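Local coordinates for protein 6-phosphogluconate dehydrogenase (Decarboxylating) (Geobacter metallireducens, PDB 4E21) that probably catalyses the NADP-dependent oxidative decarboxylation of 6-phosphogluconate in the pentose phosphate pathway, at residues 262-270 / 280-288; 299-310 / 323-334. All coordinates share one frame; numbering follows the deposited sequence.

Contact 1: residues 262-270 / 280-288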
loop_
_atom_site.group_PDB
_atom_site.type_symbol
_atom_site.label_atom_id
_atom_site.label_comp_id
_atom_site.label_asym_id
_atom_site.label_seq_id
_atom_site.Cartn_x
_atom_site.Cartn_y
_atom_site.Cartn_z
ATOM N N LEU B 262 -6.402 -18.378 -17.832
ATOM C CA LEU B 262 -6.493 -16.925 -17.733
ATOM C C LEU B 262 -7.007 -16.273 -19.019
ATOM O O LEU B 262 -7.673 -15.223 -18.977
ATOM C CB LEU B 262 -5.132 -16.329 -17.345
ATOM C CG LEU B 262 -4.820 -16.188 -15.856
ATOM C CD1 LEU B 262 -5.252 -17.398 -15.112
ATOM C CD2 LEU B 262 -3.332 -15.897 -15.598
ATOM N N ALA B 263 -6.711 -16.881 -20.167
ATOM C CA ALA B 263 -7.253 -16.346 -21.412
ATOM C C ALA B 263 -8.766 -16.440 -21.373
ATOM O O ALA B 263 -9.454 -15.446 -21.593
ATOM C CB ALA B 263 -6.683 -17.055 -22.623
ATOM N N ASP B 264 -9.291 -17.618 -21.049
ATOM C CA ASP B 264 -10.748 -17.795 -21.006
ATOM C C ASP B 264 -11.422 -16.917 -19.971
ATOM O O ASP B 264 -12.495 -16.360 -20.228
ATOM C CB ASP B 264 -11.142 -19.252 -20.764
ATOM C CG ASP B 264 -11.046 -20.100 -22.017
ATOM O OD1 ASP B 264 -10.663 -19.571 -23.071
ATOM O OD2 ASP B 264 -11.358 -21.309 -21.938
ATOM N N ILE B 265 -10.803 -16.806 -18.796
ATOM C CA ILE B 265 -11.403 -16.051 -17.705
ATOM C C ILE B 265 -11.538 -14.560 -18.029
ATOM O O ILE B 265 -12.608 -13.975 -17.806
ATOM C CB ILE B 265 -10.646 -16.251 -16.382
ATOM C CG1 ILE B 265 -10.881 -17.669 -15.857
ATOM C CG2 ILE B 265 -11.081 -15.207 -15.335
ATOM C CD1 ILE B 265 -9.900 -18.045 -14.802
ATOM N N THR B 266 -10.472 -13.943 -18.541
ATOM C CA THR B 266 -10.582 -12.564 -18.990
ATOM C C THR B 266 -11.622 -12.435 -20.099
ATOM O O THR B 266 -12.398 -11.468 -20.109
ATOM C CB THR B 266 -9.225 -11.926 -19.428
ATOM O OG1 THR B 266 -8.591 -12.753 -20.411
ATOM C CG2 THR B 266 -8.306 -11.782 -18.224
ATOM N N GLU B 267 -11.656 -13.392 -21.033
ATOM C CA GLU B 267 -12.692 -13.339 -22.074
ATOM C C GLU B 267 -14.091 -13.340 -21.450
ATOM O O GLU B 267 -14.905 -12.484 -21.776
ATOM C CB GLU B 267 -12.572 -14.482 -23.074
ATOM C CG GLU B 267 -13.644 -14.404 -24.161
ATOM C CD GLU B 267 -13.496 -13.152 -25.035
ATOM O OE1 GLU B 267 -12.353 -12.724 -25.277
ATOM O OE2 GLU B 267 -14.517 -12.600 -25.483
ATOM N N VAL B 268 -14.363 -14.285 -20.535
ATOM C CA VAL B 268 -15.694 -14.383 -19.920
ATOM C C VAL B 268 -16.106 -13.144 -19.122
ATOM O O VAL B 268 -17.296 -12.797 -19.068
ATOM C CB VAL B 268 -15.872 -15.669 -19.042
ATOM C CG1 VAL B 268 -15.403 -15.432 -17.610
ATOM C CG2 VAL B 268 -17.320 -16.072 -19.024
ATOM N N TRP B 269 -15.131 -12.476 -18.505
ATOM C CA TRP B 269 -15.412 -11.218 -17.807
ATOM C C TRP B 269 -15.858 -10.047 -18.713
ATOM O O TRP B 269 -16.433 -9.087 -18.215
ATOM C CB TRP B 269 -14.230 -10.766 -16.955
ATOM C CG TRP B 269 -13.984 -11.592 -15.717
ATOM C CD1 TRP B 269 -14.883 -12.405 -15.054
ATOM C CD2 TRP B 269 -12.770 -11.647 -14.963
ATOM N NE1 TRP B 269 -14.288 -12.960 -13.945
ATOM C CE2 TRP B 269 -12.990 -12.511 -13.868
ATOM C CE3 TRP B 269 -11.510 -11.056 -15.112
ATOM C CZ2 TRP B 269 -11.989 -12.797 -12.927
ATOM C CZ3 TRP B 269 -10.524 -11.342 -14.177
ATOM C CH2 TRP B 269 -10.771 -12.203 -13.096
ATOM N N ARG B 270 -15.615 -10.131 -20.022
ATOM C CA ARG B 270 -15.999 -9.047 -20.939
ATOM C C ARG B 270 -17.511 -8.920 -21.102
ATOM O O ARG B 270 -17.998 -7.872 -21.530
ATOM C CB ARG B 270 -15.360 -9.218 -22.314
ATOM C CG ARG B 270 -13.883 -9.456 -22.282
ATOM C CD ARG B 270 -13.308 -9.540 -23.674
ATOM N NE ARG B 270 -13.695 -8.375 -24.480
ATOM C CZ ARG B 270 -14.365 -8.457 -25.628
ATOM N NH1 ARG B 270 -14.705 -9.649 -26.114
ATOM N NH2 ARG B 270 -14.698 -7.354 -26.292
ATOM N N LEU B 280 -9.433 -4.524 -19.941
ATOM C CA LEU B 280 -9.728 -5.965 -19.901
ATOM C C LEU B 280 -9.686 -6.532 -21.306
ATOM O O LEU B 280 -9.070 -7.578 -21.542
ATOM C CB LEU B 280 -11.086 -6.268 -19.245
ATOM C CG LEU B 280 -11.528 -7.739 -19.195
ATOM C CD1 LEU B 280 -10.647 -8.558 -18.258
ATOM C CD2 LEU B 280 -12.969 -7.848 -18.760
ATOM N N ASP B 281 -10.342 -5.832 -22.230
ATOM C CA ASP B 281 -10.351 -6.217 -23.649
ATOM C C ASP B 281 -8.934 -6.435 -24.132
ATOM O O ASP B 281 -8.681 -7.362 -24.888
ATOM C CB ASP B 281 -11.027 -5.142 -24.517
ATOM C CG ASP B 281 -12.522 -5.063 -24.278
ATOM O OD1 ASP B 281 -13.048 -5.910 -23.518
ATOM O OD2 ASP B 281 -13.184 -4.165 -24.841
ATOM N N LEU B 282 -8.015 -5.575 -23.688
ATOM C CA LEU B 282 -6.614 -5.671 -24.079
ATOM C C LEU B 282 -5.915 -6.841 -23.404
ATOM O O LEU B 282 -5.096 -7.527 -24.019
ATOM C CB LEU B 282 -5.875 -4.376 -23.744
ATOM C CG LEU B 282 -6.330 -3.113 -24.499
ATOM C CD1 LEU B 282 -5.454 -1.858 -24.171
ATOM C CD2 LEU B 282 -6.358 -3.369 -26.006
ATOM N N SER B 283 -6.209 -7.037 -22.121
ATOM C CA SER B 283 -5.649 -8.163 -21.378
ATOM C C SER B 283 -6.070 -9.469 -22.026
ATOM O O SER B 283 -5.260 -10.378 -22.163
ATOM C CB SER B 283 -6.124 -8.154 -19.923
ATOM O OG SER B 283 -5.507 -7.083 -19.226
ATOM N N ALA B 284 -7.344 -9.549 -22.408
ATOM C CA ALA B 284 -7.862 -10.739 -23.062
ATOM C C ALA B 284 -7.131 -10.999 -24.382
ATOM O O ALA B 284 -6.824 -12.146 -24.729
ATOM C CB ALA B 284 -9.365 -10.600 -23.308
ATOM N N THR B 285 -6.846 -9.924 -25.115
ATOM C CA THR B 285 -6.199 -10.060 -26.417
ATOM C C THR B 285 -4.773 -10.521 -26.248
ATOM O O THR B 285 -4.331 -11.436 -26.942
ATOM C CB THR B 285 -6.276 -8.771 -27.210
ATOM O OG1 THR B 285 -7.652 -8.518 -27.508
ATOM C CG2 THR B 285 -5.480 -8.882 -28.499
ATOM N N ALA B 286 -4.067 -9.919 -25.294
ATOM C CA ALA B 286 -2.699 -10.333 -24.998
ATOM C C ALA B 286 -2.621 -11.787 -24.508
ATOM O O ALA B 286 -1.714 -12.528 -24.869
ATOM C CB ALA B 286 -2.067 -9.396 -23.988
ATOM N N LEU B 287 -3.556 -12.189 -23.661
ATOM C CA LEU B 287 -3.498 -13.536 -23.099
ATOM C C LEU B 287 -3.891 -14.590 -24.129
ATOM O O LEU B 287 -3.328 -15.676 -24.139
ATOM C CB LEU B 287 -4.341 -13.638 -21.832
ATOM C CG LEU B 287 -3.602 -13.000 -20.664
ATOM C CD1 LEU B 287 -4.589 -12.717 -19.559
ATOM C CD2 LEU B 287 -2.493 -13.920 -20.178
ATOM N N LEU B 288 -4.836 -14.252 -25.012
ATOM C CA LEU B 288 -5.178 -15.109 -26.151
ATOM C C LEU B 288 -3.949 -15.359 -27.014
ATOM O O LEU B 288 -3.709 -16.463 -27.473
ATOM C CB LEU B 288 -6.257 -14.457 -27.019
ATOM C CG LEU B 288 -6.839 -15.347 -28.127
ATOM C CD1 LEU B 288 -7.516 -16.552 -27.518
ATOM C CD2 LEU B 288 -7.829 -14.601 -28.996
#
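Ala263 and Thr266 of helix 262-269, with Arg270 beside them in the chain, meet Leu287, Ala284 and Asp281 of helix 278-289 in a buried, nearly antiparallel helix pair of the all-helical C-terminal domain, packed against the long helix 205-232. The axes of the two segments approach to 8.5 Å at 153°, a closeness that small residues permit. Ala263 rests its CB on the backbone of Leu287, 3.9 Å from the carbonyl O. One helical turn on, Thr266 OG1 lies 3.4 Å from Ala284 CA. A chi1 of 54° turns this hydroxyl back over its own helix, within hydrogen-bonding distance of the carbonyls of Leu262 and Ala263, and hands the methyl CG2 to the leucines, where it meets Leu287 CD1 at 4.1 Å. Leu280 is the branched wedge at the other end: CD1 approaches Thr266 CB and the edge of the Trp269 ring, while CD2 sits 3.7 Å from Trp269 CB. The Trp269 ring also meets His213 of the second subunit edge-to-face.

Beyond the apolar seam, Arg270 bends at chi3 and sends NE to Asp281 OD1, at 2.7 Å and almost perfectly straight. The two planes are 74° apart, and the N-H meets OD1 from above the carboxylate plane. Arg270 NH1 bonds Glu267 OE2 at 3.0 Å and also Pro181 O of the second subunit, while Glu267 OE1 accepts from Thr183 OG1 of that subunit. Arg270 thus joins two acids, Glu267 being shared with Arg271, and its buried charge is likely to be largely balanced while helix pairing and subunit contact are tied together.

Contact 2: residues 299-310 / 323-334; sequences RVSDSGEGRWTV and LSSALYERFSSR
The Arg307 guanidinium has Phe331 CE2 over one face, 3.5 Å above the plane, and the Asp302 carboxylate at its edge. The two planes of Arg307 and Phe331 are inclined by 62°, so this is no parallel stack; Asp302 OD1 also lies at the phenyl edge. Arg307, extended from CG to NE, grips the carboxylate side-on: NE reaches OD2 of Asp302 and NH2 reaches OD1, each at 2.8 Å. Arg334 comes from the opposite direction, its guanidinium within 5° of parallel to that of Arg307, and places NH2 near the same Asp302 OD1 in a salt bridge with a weak hydrogen bond. Its NE donates to Val300 O at 2.8 Å. Without the guanidinium, as with an alanine here in place of Arg307, Asp302 would probably lose its two-pronged partner and a gap would open beside Phe331 CE2 and CZ.

Ser333 OG accepts from Val300 N at 2.8 Å and donates to Arg330 O, a relay suited to a small hydroxyl near a helix end. Arg330 NH1 binds Ser301 O, and its guanidinium makes a cation-pi contact with Tyr218. Farther along, Leu327 CD2 packs on Val310 CG2 at 4.1 Å. This is a roughly antiparallel helical hairpin whose leading loop is clamped by an Asp302-Arg307-Arg334 salt-bridge network.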
loop_
_atom_site.group_PDB
_atom_site.type_symbol
_atom_site.label_atom_id
_atom_site.label_comp_id
_atom_site.label_asym_id
_atom_site.label_seq_id
_atom_site.Cartn_x
_atom_site.Cartn_y
_atom_site.Cartn_z
ATOM N N ARG B 299 10.260 -6.041 -17.011
ATOM C CA ARG B 299 10.653 -4.686 -16.627
ATOM C C ARG B 299 9.626 -3.729 -17.201
ATOM O O ARG B 299 9.438 -3.658 -18.409
ATOM C CB ARG B 299 12.063 -4.364 -17.117
ATOM C CG ARG B 299 13.136 -5.278 -16.518
ATOM C CD ARG B 299 14.552 -4.928 -17.015
ATOM N NE ARG B 299 14.891 -3.520 -16.768
ATOM C CZ ARG B 299 15.666 -3.105 -15.764
ATOM N NH1 ARG B 299 16.200 -3.989 -14.922
ATOM N NH2 ARG B 299 15.917 -1.811 -15.605
ATOM N N VAL B 300 8.911 -3.043 -16.321
ATOM C CA VAL B 300 7.848 -2.148 -16.757
ATOM C C VAL B 300 8.326 -0.706 -16.634
ATOM O O VAL B 300 8.771 -0.279 -15.565
ATOM C CB VAL B 300 6.562 -2.333 -15.925
ATOM C CG1 VAL B 300 5.467 -1.445 -16.465
ATOM C CG2 VAL B 300 6.116 -3.816 -15.913
ATOM N N SER B 301 8.243 0.027 -17.736
ATOM C CA SER B 301 8.621 1.424 -17.778
ATOM C C SER B 301 7.462 2.261 -17.297
ATOM O O SER B 301 6.339 1.775 -17.176
ATOM C CB SER B 301 8.961 1.841 -19.213
ATOM O OG SER B 301 10.164 1.234 -19.655
ATOM N N ASP B 302 7.748 3.529 -17.036
ATOM C CA ASP B 302 6.725 4.496 -16.675
ATOM C C ASP B 302 7.181 5.832 -17.283
ATOM O O ASP B 302 8.373 6.142 -17.246
ATOM C CB ASP B 302 6.615 4.590 -15.150
ATOM C CG ASP B 302 7.703 5.452 -14.542
ATOM O OD1 ASP B 302 8.811 4.936 -14.254
ATOM O OD2 ASP B 302 7.448 6.665 -14.357
ATOM N N SER B 303 6.256 6.619 -17.834
ATOM C CA SER B 303 6.643 7.780 -18.638
ATOM C C SER B 303 6.586 9.140 -17.953
ATOM O O SER B 303 6.964 10.153 -18.545
ATOM C CB SER B 303 5.848 7.827 -19.941
ATOM O OG SER B 303 6.116 6.661 -20.695
ATOM N N GLY B 304 6.113 9.176 -16.720
ATOM C CA GLY B 304 6.156 10.415 -15.975
ATOM C C GLY B 304 4.822 10.800 -15.389
ATOM O O GLY B 304 4.749 11.179 -14.226
ATOM N N GLU B 305 3.762 10.715 -16.177
ATOM C CA GLU B 305 2.451 11.156 -15.708
ATOM C C GLU B 305 2.022 10.439 -14.432
ATOM O O GLU B 305 1.385 11.031 -13.580
ATOM C CB GLU B 305 1.402 10.982 -16.791
ATOM C CG GLU B 305 1.357 12.151 -17.781
ATOM C CD GLU B 305 2.134 11.892 -19.064
ATOM O OE1 GLU B 305 2.739 10.782 -19.205
ATOM O OE2 GLU B 305 2.123 12.816 -19.929
ATOM N N GLY B 306 2.384 9.167 -14.298
ATOM C CA GLY B 306 2.132 8.439 -13.068
ATOM C C GLY B 306 2.854 9.074 -11.892
ATOM O O GLY B 306 2.261 9.256 -10.822
ATOM N N ARG B 307 4.131 9.409 -12.063
ATOM C CA ARG B 307 4.839 10.090 -10.987
ATOM C C ARG B 307 4.223 11.450 -10.671
ATOM O O ARG B 307 4.059 11.797 -9.499
ATOM C CB ARG B 307 6.324 10.253 -11.296
ATOM C CG ARG B 307 6.969 8.983 -11.715
ATOM C CD ARG B 307 8.460 9.119 -11.820
ATOM N NE ARG B 307 9.045 7.981 -12.529
ATOM C CZ ARG B 307 10.312 7.602 -12.393
ATOM N NH1 ARG B 307 11.111 8.266 -11.565
ATOM N NH2 ARG B 307 10.781 6.573 -13.090
ATOM N N TRP B 308 3.914 12.228 -11.706
ATOM C CA TRP B 308 3.379 13.569 -11.506
ATOM C C TRP B 308 2.063 13.503 -10.749
ATOM O O TRP B 308 1.754 14.377 -9.963
ATOM C CB TRP B 308 3.183 14.307 -12.839
ATOM C CG TRP B 308 4.412 14.303 -13.698
ATOM C CD1 TRP B 308 5.699 14.088 -13.288
ATOM C CD2 TRP B 308 4.480 14.558 -15.111
ATOM N NE1 TRP B 308 6.558 14.161 -14.356
ATOM C CE2 TRP B 308 5.838 14.452 -15.488
ATOM C CE3 TRP B 308 3.524 14.858 -16.090
ATOM C CZ2 TRP B 308 6.267 14.642 -16.814
ATOM C CZ3 TRP B 308 3.950 15.044 -17.414
ATOM C CH2 TRP B 308 5.308 14.934 -17.760
ATOM N N THR B 309 1.289 12.463 -11.004
ATOM C CA THR B 309 -0.005 12.288 -10.345
ATOM C C THR B 309 0.167 12.115 -8.846
ATOM O O THR B 309 -0.546 12.738 -8.056
ATOM C CB THR B 309 -0.783 11.048 -10.882
ATOM O OG1 THR B 309 -1.069 11.211 -12.276
ATOM C CG2 THR B 309 -2.083 10.879 -10.134
ATOM N N VAL B 310 1.106 11.260 -8.456
ATOM C CA VAL B 310 1.397 11.049 -7.038
ATOM C C VAL B 310 1.950 12.330 -6.370
ATOM O O VAL B 310 1.595 12.649 -5.228
ATOM C CB VAL B 310 2.368 9.887 -6.852
ATOM C CG1 VAL B 310 2.833 9.801 -5.385
ATOM C CG2 VAL B 310 1.709 8.565 -7.349
ATOM N N LEU B 323 -2.883 4.271 -6.453
ATOM C CA LEU B 323 -2.120 4.894 -7.523
ATOM C C LEU B 323 -0.623 4.794 -7.238
ATOM O O LEU B 323 0.164 4.487 -8.150
ATOM C CB LEU B 323 -2.553 6.362 -7.804
ATOM C CG LEU B 323 -4.049 6.603 -8.099
ATOM C CD1 LEU B 323 -4.379 8.057 -8.486
ATOM C CD2 LEU B 323 -4.587 5.624 -9.140
ATOM N N SER B 324 -0.222 5.027 -5.988
ATOM C CA SER B 324 1.215 5.025 -5.675
ATOM C C SER B 324 1.783 3.618 -5.743
ATOM O O SER B 324 2.873 3.384 -6.286
ATOM C CB SER B 324 1.494 5.633 -4.301
ATOM O OG SER B 324 0.819 6.867 -4.195
ATOM N N SER B 325 1.052 2.680 -5.171
ATOM C CA SER B 325 1.516 1.312 -5.190
ATOM C C SER B 325 1.650 0.748 -6.604
ATOM O O SER B 325 2.595 0.022 -6.885
ATOM C CB SER B 325 0.651 0.459 -4.295
ATOM O OG SER B 325 1.157 0.606 -2.977
ATOM N N ALA B 326 0.742 1.129 -7.500
ATOM C CA ALA B 326 0.838 0.703 -8.901
ATOM C C ALA B 326 2.107 1.264 -9.544
ATOM O O ALA B 326 2.792 0.580 -10.325
ATOM C CB ALA B 326 -0.392 1.122 -9.693
ATOM N N LEU B 327 2.427 2.503 -9.209
ATOM C CA LEU B 327 3.675 3.100 -9.666
ATOM C C LEU B 327 4.893 2.362 -9.090
ATOM O O LEU B 327 5.842 2.048 -9.831
ATOM C CB LEU B 327 3.736 4.593 -9.307
ATOM C CG LEU B 327 5.001 5.348 -9.729
ATOM C CD1 LEU B 327 5.114 5.439 -11.247
ATOM C CD2 LEU B 327 4.996 6.753 -9.114
ATOM N N TYR B 328 4.869 2.095 -7.780
ATOM C CA TYR B 328 6.022 1.489 -7.112
ATOM C C TYR B 328 6.272 0.081 -7.632
ATOM O O TYR B 328 7.421 -0.389 -7.658
ATOM C CB TYR B 328 5.877 1.478 -5.583
ATOM C CG TYR B 328 5.719 2.866 -4.988
ATOM C CD1 TYR B 328 4.933 3.086 -3.851
ATOM C CD2 TYR B 328 6.345 3.956 -5.574
ATOM C CE1 TYR B 328 4.784 4.373 -3.310
ATOM C CE2 TYR B 328 6.197 5.240 -5.060
ATOM C CZ TYR B 328 5.420 5.443 -3.925
ATOM O OH TYR B 328 5.275 6.711 -3.439
ATOM N N GLU B 329 5.199 -0.595 -8.039
ATOM C CA GLU B 329 5.361 -1.926 -8.580
ATOM C C GLU B 329 6.148 -1.862 -9.870
ATOM O O GLU B 329 6.946 -2.751 -10.157
ATOM C CB GLU B 329 4.007 -2.638 -8.764
ATOM C CG GLU B 329 3.366 -3.070 -7.418
ATOM C CD GLU B 329 1.965 -3.616 -7.611
ATOM O OE1 GLU B 329 1.241 -3.068 -8.451
ATOM O OE2 GLU B 329 1.584 -4.599 -6.949
ATOM N N ARG B 330 5.922 -0.816 -10.651
ATOM C CA ARG B 330 6.727 -0.614 -11.847
ATOM C C ARG B 330 8.195 -0.392 -11.472
ATOM O O ARG B 330 9.082 -0.968 -12.112
ATOM C CB ARG B 330 6.181 0.533 -12.714
ATOM C CG ARG B 330 4.767 0.284 -13.219
ATOM C CD ARG B 330 4.379 1.254 -14.306
ATOM N NE ARG B 330 3.038 0.974 -14.813
ATOM C CZ ARG B 330 2.564 1.418 -15.971
ATOM N NH1 ARG B 330 3.325 2.151 -16.780
ATOM N NH2 ARG B 330 1.332 1.109 -16.325
ATOM N N PHE B 331 8.454 0.408 -10.431
ATOM C CA PHE B 331 9.837 0.616 -9.965
ATOM C C PHE B 331 10.527 -0.694 -9.591
ATOM O O PHE B 331 11.660 -0.939 -10.014
ATOM C CB PHE B 331 9.934 1.572 -8.765
ATOM C CG PHE B 331 9.523 2.973 -9.065
ATOM C CD1 PHE B 331 9.339 3.875 -8.042
ATOM C CD2 PHE B 331 9.292 3.387 -10.372
ATOM C CE1 PHE B 331 8.962 5.198 -8.326
ATOM C CE2 PHE B 331 8.898 4.693 -10.659
ATOM C CZ PHE B 331 8.744 5.594 -9.644
ATOM N N SER B 332 9.859 -1.528 -8.788
ATOM C CA SER B 332 10.489 -2.766 -8.317
ATOM C C SER B 332 10.615 -3.771 -9.451
ATOM O O SER B 332 11.501 -4.624 -9.433
ATOM C CB SER B 332 9.733 -3.384 -7.122
ATOM O OG SER B 332 8.374 -3.533 -7.451
ATOM N N SER B 333 9.737 -3.662 -10.443
ATOM C CA SER B 333 9.812 -4.527 -11.610
ATOM C C SER B 333 11.119 -4.267 -12.365
ATOM O O SER B 333 11.603 -5.132 -13.106
ATOM C CB SER B 333 8.620 -4.303 -12.526
ATOM O OG SER B 333 8.900 -3.319 -13.507
ATOM N N ARG B 334 11.702 -3.085 -12.166
ATOM C CA ARG B 334 13.022 -2.820 -12.723
ATOM C C ARG B 334 14.164 -3.090 -11.743
ATOM O O ARG B 334 15.301 -2.749 -12.042
ATOM C CB ARG B 334 13.141 -1.390 -13.215
ATOM C CG ARG B 334 12.239 -1.024 -14.333
ATOM C CD ARG B 334 12.422 0.464 -14.659
ATOM N NE ARG B 334 11.102 1.047 -14.707
ATOM C CZ ARG B 334 10.713 2.123 -14.042
ATOM N NH1 ARG B 334 11.571 2.826 -13.305
ATOM N NH2 ARG B 334 9.447 2.511 -14.162
#

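Overall arrangement
Contact 1 closes before contact 2 opens, so the two helix pairs stand in series along the chain, helix 278-289 being followed directly by helix 305-316. Their centres lie 23 Å apart and their nearest atoms about 11 Å, without touching. What they share is the C-terminal family region and the long helix 205-232, against which both pack: contact 1 through Leu228 and Leu231, contact 2 through Met211, Tyr218 and Met221. Both also reach the second and third subunits, whereas contact 2 additionally meets the fourth. The long helix therefore serves as a common spine, and the two pairs link the domain's internal packing to assembly of the four chains.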